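PDB 3HQX: Pyrimidine/purine nucleoside phosphorylase from Acinetobacter sp. ADP1, which probably catalyses the reversible phosphorolysis of diverse purine and pyrimidine nucleosides, releasing the free base and D-ribose 1-phosphate. Local coordinates for residues V57-C68 with T99-E110. Numbering follows the deposited sequence.
Sequences VPERMEIISGEC and TDEVLDYVCHLE
Arg60 O takes two bonds from one residue: a nearly straight one from His108 N (2.8 Å, 175° at the hydrogen) and a weak one from His108 ND1 (3.4 Å), which helps to orient the imidazole against the neighbouring strand. Over one face of that ring the Arg60 guanidinium lies flat, centres 3.8 Å apart and planes 12° from parallel; Val106 CG1 lies against the opposite face, toward its rim. With CG anti to the backbone N (chi1 176°) and a bend at chi3, the arginine brings its guanidinium over the ring; NE also makes a long salt bridge to Glu110 OE2 (3.9 Å). NH1 bonds Ser86 OG.

On the reverse face of the sheet, the selenomethionine Met61 folds back through two bends. Its CE rests over the Tyr105 ring, 4.0 Å from the centroid, a CH-pi contact, with SE oblique to the ring and 3.8 Å from Cys107 CB.

Further along, Ile64 N (2.9 Å) and Ser65 N (weakly) share Asp104 O, a classic beta bulge where the chain turns a corner. There Asp104 turns its carboxylate to Lys17 and Ser18 of the second subunit.

Within the cupin fold, strand 59-63 runs antiparallel between 103-109 and 86-89. Strand 38-44 flanks 103-109 on its far side, and Leu103, at the start of 103-109, and Cys68, past the corner, both pack on Ile97 of strand 94-98 in the smaller sheet.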
ATOM      1  N   VAL A  57       2.456   5.263 -21.588  1.00 15.71           N
ATOM      2  CA  VAL A  57       3.120   6.562 -21.545  1.00 14.98           C
ATOM      3  C   VAL A  57       4.457   6.419 -20.789  1.00 13.49           C
ATOM      4  O   VAL A  57       4.647   5.491 -20.042  1.00 12.53           O
ATOM      5  CB  VAL A  57       2.230   7.664 -20.884  1.00 16.59           C
ATOM      6  CG1 VAL A  57       0.885   7.799 -21.644  1.00 18.01           C
ATOM      7  CG2 VAL A  57       1.993   7.392 -19.403  1.00 16.21           C
ATOM      8  N   PRO A  58       5.410   7.299 -21.051  1.00 12.84           N
ATOM      9  CA  PRO A  58       6.676   7.231 -20.304  1.00 13.11           C
ATOM     10  C   PRO A  58       6.462   7.399 -18.804  1.00 12.16           C
ATOM     11  O   PRO A  58       5.512   8.061 -18.403  1.00 13.00           O
ATOM     12  CB  PRO A  58       7.421   8.431 -20.820  1.00 13.35           C
ATOM     13  CG  PRO A  58       6.898   8.648 -22.153  1.00 13.75           C
ATOM     14  CD  PRO A  58       5.457   8.314 -22.114  1.00 13.20           C
ATOM     15  N   GLU A  59       7.409   6.900 -17.993  1.00 11.50           N
ATOM     16  CA  GLU A  59       7.274   6.882 -16.568  1.00 11.28           C
ATOM     17  C   GLU A  59       8.617   7.232 -15.929  1.00 10.15           C
ATOM     18  O   GLU A  59       9.642   6.872 -16.460  1.00  9.64           O
ATOM     19  CB  GLU A  59       6.848   5.467 -16.091  1.00 11.46           C
ATOM     20  CG  GLU A  59       5.417   5.146 -16.349  1.00 15.75           C
ATOM     21  CD  GLU A  59       5.041   3.730 -15.909  1.00 14.65           C
ATOM     22  OE1 GLU A  59       5.905   3.008 -15.349  1.00 16.93           O
ATOM     23  OE2 GLU A  59       3.908   3.326 -16.192  1.00 18.30           O
ATOM     24  N   ARG A  60       8.598   7.919 -14.789  1.00  9.40           N
ATOM     25  CA  ARG A  60       9.775   7.962 -13.922  1.00  8.49           C
ATOM     26  C   ARG A  60       9.474   7.227 -12.617  1.00  7.46           C
ATOM     27  O   ARG A  60       8.505   7.528 -11.956  1.00  7.49           O
ATOM     28  CB  ARG A  60      10.237   9.393 -13.623  1.00  7.07           C
ATOM     29  CG  ARG A  60      11.377   9.480 -12.678  1.00  7.99           C
ATOM     30  CD  ARG A  60      11.909  10.905 -12.522  1.00  9.19           C
ATOM     31  NE  ARG A  60      10.972  11.862 -11.891  1.00  7.88           N
ATOM     32  CZ  ARG A  60      10.968  12.226 -10.604  1.00  8.11           C
ATOM     33  NH1 ARG A  60      11.764  11.655  -9.714  1.00  9.93           N
ATOM     34  NH2 ARG A  60      10.113  13.176 -10.176  1.00  7.85           N
HETATM   35  N   MSE A  61      10.313   6.250 -12.294  1.00  7.99           N
HETATM   36  CA  MSE A  61      10.218   5.504 -11.047  1.00  7.47           C
HETATM   37  C   MSE A  61      11.212   6.094 -10.059  1.00  7.44           C
HETATM   38  O   MSE A  61      12.417   6.158 -10.333  1.00  7.20           O
HETATM   39  CB  MSE A  61      10.569   4.045 -11.291  1.00  7.82           C
HETATM   40  CG  MSE A  61       9.462   3.260 -11.943  1.00  8.40           C
HETATM   41 SE   MSE A  61       8.019   2.822 -10.743  0.70 12.93          SE
HETATM   42  CE  MSE A  61       9.020   1.441  -9.711  1.00 13.39           C
ATOM     43  N   GLU A  62      10.697   6.606  -8.952  1.00  6.01           N
ATOM     44  CA  GLU A  62      11.504   7.220  -7.916  1.00  5.42           C
ATOM     45  C   GLU A  62      11.515   6.269  -6.735  1.00  6.42           C
ATOM     46  O   GLU A  62      10.448   5.896  -6.240  1.00  6.75           O
ATOM     47  CB  GLU A  62      10.869   8.566  -7.499  1.00  5.38           C
ATOM     48  CG  GLU A  62      11.584   9.242  -6.319  1.00  4.83           C
ATOM     49  CD  GLU A  62      10.910  10.485  -5.813  1.00  8.89           C
ATOM     50  OE1 GLU A  62       9.838  10.887  -6.337  1.00  6.80           O
ATOM     51  OE2 GLU A  62      11.475  11.084  -4.863  1.00 10.08           O
ATOM     52  N   ILE A  63      12.711   5.934  -6.250  1.00  5.51           N
ATOM     53  CA  ILE A  63      12.806   5.077  -5.087  1.00  4.89           C
ATOM     54  C   ILE A  63      12.732   5.962  -3.854  1.00  4.82           C
ATOM     55  O   ILE A  63      13.554   6.853  -3.655  1.00  5.01           O
ATOM     56  CB  ILE A  63      14.094   4.228  -5.088  1.00  5.03           C
ATOM     57  CG1 ILE A  63      14.235   3.349  -6.376  1.00  4.43           C
ATOM     58  CG2 ILE A  63      14.127   3.306  -3.863  1.00  4.73           C
ATOM     59  CD1 ILE A  63      12.945   2.615  -6.803  1.00  7.67           C
ATOM     60  N   ILE A  64      11.784   5.642  -3.005  1.00  3.54           N
ATOM     61  CA  ILE A  64      11.534   6.326  -1.737  1.00  5.58           C
ATOM     62  C   ILE A  64      12.300   5.630  -0.558  1.00  6.03           C
ATOM     63  O   ILE A  64      12.811   6.322   0.334  1.00  6.64           O
ATOM     64  CB  ILE A  64       9.988   6.412  -1.427  1.00  6.36           C
ATOM     65  CG1 ILE A  64       9.229   7.253  -2.456  1.00  8.24           C
ATOM     66  CG2 ILE A  64       9.755   6.917   0.021  1.00  7.34           C
ATOM     67  CD1 ILE A  64       9.785   8.623  -2.743  1.00 11.09           C
ATOM     68  N   SER A  65      12.320   4.284  -0.575  1.00  4.96           N
ATOM     69  CA  SER A  65      12.997   3.472   0.410  1.00  5.37           C
ATOM     70  C   SER A  65      13.437   2.156  -0.186  1.00  6.15           C
ATOM     71  O   SER A  65      12.672   1.529  -0.927  1.00  5.78           O
ATOM     72  CB  SER A  65      12.081   3.230   1.578  1.00  6.23           C
ATOM     73  OG  SER A  65      12.737   2.479   2.624  1.00  8.79           O
ATOM     74  N   GLY A  66      14.658   1.730   0.137  1.00  4.81           N
ATOM     75  CA  GLY A  66      15.125   0.431  -0.316  1.00  4.75           C
ATOM     76  C   GLY A  66      16.118   0.506  -1.435  1.00  5.52           C
ATOM     77  O   GLY A  66      16.732   1.561  -1.730  1.00  6.17           O
ATOM     78  N   GLU A  67      16.291  -0.650  -2.029  1.00  6.86           N
ATOM     79  CA  GLU A  67      17.336  -0.924  -3.017  1.00  6.26           C
ATOM     80  C   GLU A  67      16.736  -1.875  -4.021  1.00  6.63           C
ATOM     81  O   GLU A  67      16.098  -2.871  -3.621  1.00  7.34           O
ATOM     82  CB  GLU A  67      18.527  -1.623  -2.353  1.00  7.15           C
ATOM     83  CG  GLU A  67      19.602  -2.122  -3.333  1.00  8.30           C
ATOM     84  CD  GLU A  67      20.768  -2.679  -2.633  1.00 11.46           C
ATOM     85  OE1 GLU A  67      21.294  -2.032  -1.714  1.00 12.49           O
ATOM     86  OE2 GLU A  67      21.153  -3.820  -2.976  1.00 12.97           O
ATOM     87  N   CYS A  68      16.933  -1.601  -5.312  1.00  5.07           N
ATOM     88  CA  CYS A  68      16.443  -2.545  -6.348  1.00  5.94           C
ATOM     89  C   CYS A  68      17.437  -2.657  -7.476  1.00  7.04           C
ATOM     90  O   CYS A  68      18.295  -1.817  -7.652  1.00  6.03           O
ATOM     91  CB  CYS A  68      15.054  -2.137  -6.913  1.00  5.68           C
ATOM     92  SG  CYS A  68      15.012  -0.531  -7.668  1.00  7.69           S
ATOM     93  N   THR A  99      13.971  -6.988  -5.975  1.00  8.52           N
ATOM     94  CA  THR A  99      14.387  -6.431  -4.724  1.00  8.13           C
ATOM     95  C   THR A  99      14.460  -7.501  -3.653  1.00  8.73           C
ATOM     96  O   THR A  99      13.736  -8.500  -3.750  1.00 10.43           O
ATOM     97  CB  THR A  99      13.412  -5.290  -4.268  1.00  8.65           C
ATOM     98  OG1 THR A  99      13.947  -4.695  -3.088  1.00  8.38           O
ATOM     99  CG2 THR A  99      11.962  -5.820  -4.040  1.00  9.01           C
ATOM    100  N   ASP A 100      15.346  -7.325  -2.681  1.00  7.26           N
ATOM    101  CA  ASP A 100      15.500  -8.300  -1.548  1.00  8.26           C
ATOM    102  C   ASP A 100      14.866  -7.798  -0.238  1.00  7.90           C
ATOM    103  O   ASP A 100      14.868  -8.493   0.795  1.00  7.84           O
ATOM    104  CB  ASP A 100      16.992  -8.587  -1.296  1.00  8.52           C
ATOM    105  CG  ASP A 100      17.677  -9.248  -2.483  1.00 12.55           C
ATOM    106  OD1 ASP A 100      17.005  -9.979  -3.247  1.00 15.44           O
ATOM    107  OD2 ASP A 100      18.912  -9.050  -2.627  1.00 19.50           O
ATOM    108  N   GLU A 101      14.380  -6.556  -0.270  1.00  7.94           N
ATOM    109  CA  GLU A 101      13.777  -5.907   0.888  1.00  8.18           C
ATOM    110  C   GLU A 101      12.536  -5.152   0.430  1.00  7.16           C
ATOM    111  O   GLU A 101      12.257  -5.048  -0.765  1.00  8.02           O
ATOM    112  CB  GLU A 101      14.737  -4.909   1.564  1.00  9.18           C
ATOM    113  CG  GLU A 101      16.092  -5.507   2.099  1.00 10.61           C
ATOM    114  CD  GLU A 101      15.932  -6.334   3.312  1.00 13.44           C
ATOM    115  OE1 GLU A 101      14.977  -6.105   4.084  1.00 17.51           O
ATOM    116  OE2 GLU A 101      16.828  -7.183   3.536  1.00 15.24           O
ATOM    117  N   VAL A 102      11.741  -4.709   1.376  1.00  8.15           N
ATOM    118  CA  VAL A 102      10.638  -3.801   1.027  1.00  7.16           C
ATOM    119  C   VAL A 102      11.174  -2.623   0.218  1.00  6.75           C
ATOM    120  O   VAL A 102      12.171  -2.002   0.603  1.00  7.62           O
ATOM    121  CB  VAL A 102       9.863  -3.319   2.257  1.00  7.40           C
ATOM    122  CG1 VAL A 102       8.835  -2.234   1.894  1.00  6.98           C
ATOM    123  CG2 VAL A 102       9.171  -4.544   2.929  1.00  9.41           C
ATOM    124  N   LEU A 103      10.503  -2.352  -0.888  1.00  7.12           N
ATOM    125  CA  LEU A 103      10.851  -1.251  -1.772  1.00  6.00           C
ATOM    126  C   LEU A 103       9.672  -0.303  -1.885  1.00  6.54           C
ATOM    127  O   LEU A 103       8.592  -0.701  -2.366  1.00  8.14           O
ATOM    128  CB  LEU A 103      11.192  -1.771  -3.185  1.00  6.51           C
ATOM    129  CG  LEU A 103      11.736  -0.754  -4.171  1.00  5.63           C
ATOM    130  CD1 LEU A 103      13.221  -0.412  -3.837  1.00  5.92           C
ATOM    131  CD2 LEU A 103      11.488  -1.154  -5.627  1.00  7.66           C
ATOM    132  N   ASP A 104       9.848   0.940  -1.428  1.00  6.19           N
ATOM    133  CA  ASP A 104       8.798   1.950  -1.610  1.00  6.52           C
ATOM    134  C   ASP A 104       9.169   2.787  -2.799  1.00  5.39           C
ATOM    135  O   ASP A 104      10.317   3.180  -2.961  1.00  5.17           O
ATOM    136  CB  ASP A 104       8.713   2.885  -0.389  1.00  6.19           C
ATOM    137  CG  ASP A 104       8.209   2.159   0.865  1.00  7.94           C
ATOM    138  OD1 ASP A 104       6.993   2.223   1.131  1.00  8.43           O
ATOM    139  OD2 ASP A 104       9.044   1.572   1.598  1.00  7.62           O
ATOM    140  N   TYR A 105       8.178   3.094  -3.620  1.00  6.48           N
ATOM    141  CA  TYR A 105       8.404   3.899  -4.816  1.00  7.35           C
ATOM    142  C   TYR A 105       7.245   4.860  -5.101  1.00  7.56           C
ATOM    143  O   TYR A 105       6.113   4.700  -4.602  1.00  8.41           O
ATOM    144  CB  TYR A 105       8.676   3.003  -6.042  1.00  6.60           C
ATOM    145  CG  TYR A 105       7.451   2.247  -6.482  1.00  7.44           C
ATOM    146  CD1 TYR A 105       6.545   2.819  -7.361  1.00  9.81           C
ATOM    147  CD2 TYR A 105       7.179   0.982  -5.999  1.00  8.56           C
ATOM    148  CE1 TYR A 105       5.379   2.179  -7.724  1.00 12.49           C
ATOM    149  CE2 TYR A 105       6.011   0.312  -6.378  1.00 10.54           C
ATOM    150  CZ  TYR A 105       5.126   0.921  -7.217  1.00 10.57           C
ATOM    151  OH  TYR A 105       4.000   0.207  -7.551  1.00 11.30           O
ATOM    152  N   VAL A 106       7.578   5.890  -5.898  1.00  7.55           N
ATOM    153  CA  VAL A 106       6.551   6.721  -6.560  1.00  7.99           C
ATOM    154  C   VAL A 106       6.781   6.586  -8.071  1.00  7.44           C
ATOM    155  O   VAL A 106       7.914   6.741  -8.577  1.00  9.24           O
ATOM    156  CB  VAL A 106       6.688   8.167  -6.140  1.00  7.51           C
ATOM    157  CG1 VAL A 106       5.700   9.033  -6.942  1.00  8.52           C
ATOM    158  CG2 VAL A 106       6.355   8.328  -4.633  1.00  8.15           C
ATOM    159  N   CYS A 107       5.697   6.302  -8.786  1.00  8.62           N
ATOM    160  CA  CYS A 107       5.694   6.287 -10.221  1.00  8.98           C
ATOM    161  C   CYS A 107       5.080   7.587 -10.687  1.00  8.63           C
ATOM    162  O   CYS A 107       3.909   7.872 -10.440  1.00  8.81           O
ATOM    163  CB  CYS A 107       4.935   5.080 -10.743  1.00  9.36           C
ATOM    164  SG  CYS A 107       5.050   4.893 -12.519  1.00 14.03           S
ATOM    165  N   HIS A 108       5.903   8.344 -11.426  1.00  8.23           N
ATOM    166  CA  HIS A 108       5.529   9.612 -11.999  1.00  8.77           C
ATOM    167  C   HIS A 108       5.158   9.407 -13.457  1.00 12.92           C
ATOM    168  O   HIS A 108       5.946   8.897 -14.239  1.00 10.92           O
ATOM    169  CB  HIS A 108       6.708  10.580 -11.932  1.00  8.97           C
ATOM    170  CG  HIS A 108       7.150  10.922 -10.556  1.00  6.00           C
ATOM    171  ND1 HIS A 108       8.102  10.198  -9.864  1.00 11.08           N
ATOM    172  CD2 HIS A 108       6.750  11.910  -9.726  1.00  4.62           C
ATOM    173  CE1 HIS A 108       8.262  10.747  -8.669  1.00  5.97           C
ATOM    174  NE2 HIS A 108       7.472  11.783  -8.563  1.00 11.12           N
ATOM    175  N   LEU A 109       3.950   9.809 -13.834  1.00 18.81           N
ATOM    176  CA  LEU A 109       3.541   9.781 -15.248  1.00 24.26           C
ATOM    177  C   LEU A 109       4.236  10.885 -16.064  1.00 28.46           C
ATOM    178  O   LEU A 109       4.260  12.049 -15.679  1.00 29.57           O
ATOM    179  CB  LEU A 109       2.029   9.859 -15.384  1.00 24.64           C
ATOM    180  CG  LEU A 109       1.202   8.582 -15.181  1.00 25.18           C
ATOM    181  CD1 LEU A 109      -0.215   8.831 -15.716  1.00 24.83           C
ATOM    182  CD2 LEU A 109       1.777   7.367 -15.881  1.00 25.79           C
ATOM    183  N   GLU A 110       4.845  10.586 -17.196  1.00 34.63           N
ATOM    184  CA  GLU A 110       5.646  11.590 -17.924  1.00 37.76           C
ATOM    185  C   GLU A 110       5.229  11.829 -19.374  1.00 40.04           C
ATOM    186  O   GLU A 110       4.100  11.601 -19.764  1.00 41.69           O
ATOM    187  CB  GLU A 110       7.123  11.210 -17.933  1.00 40.05           C
ATOM    188  CG  GLU A 110       7.796  11.121 -16.586  1.00 43.07           C
ATOM    189  CD  GLU A 110       7.975  12.441 -15.898  1.00 49.26           C
ATOM    190  OE1 GLU A 110       7.808  13.481 -16.542  1.00 53.42           O
ATOM    191  OE2 GLU A 110       8.312  12.433 -14.714  1.00 53.13           O
TER
HETATM  192  O   HOH W   1      12.847  -0.488   2.677  1.00 16.76           O
HETATM  193  O   HOH W   2      14.394  -2.646  -1.132  1.00  6.78           O
HETATM  194  O   HOH W   3      17.265  -5.298  -2.740  1.00 15.87           O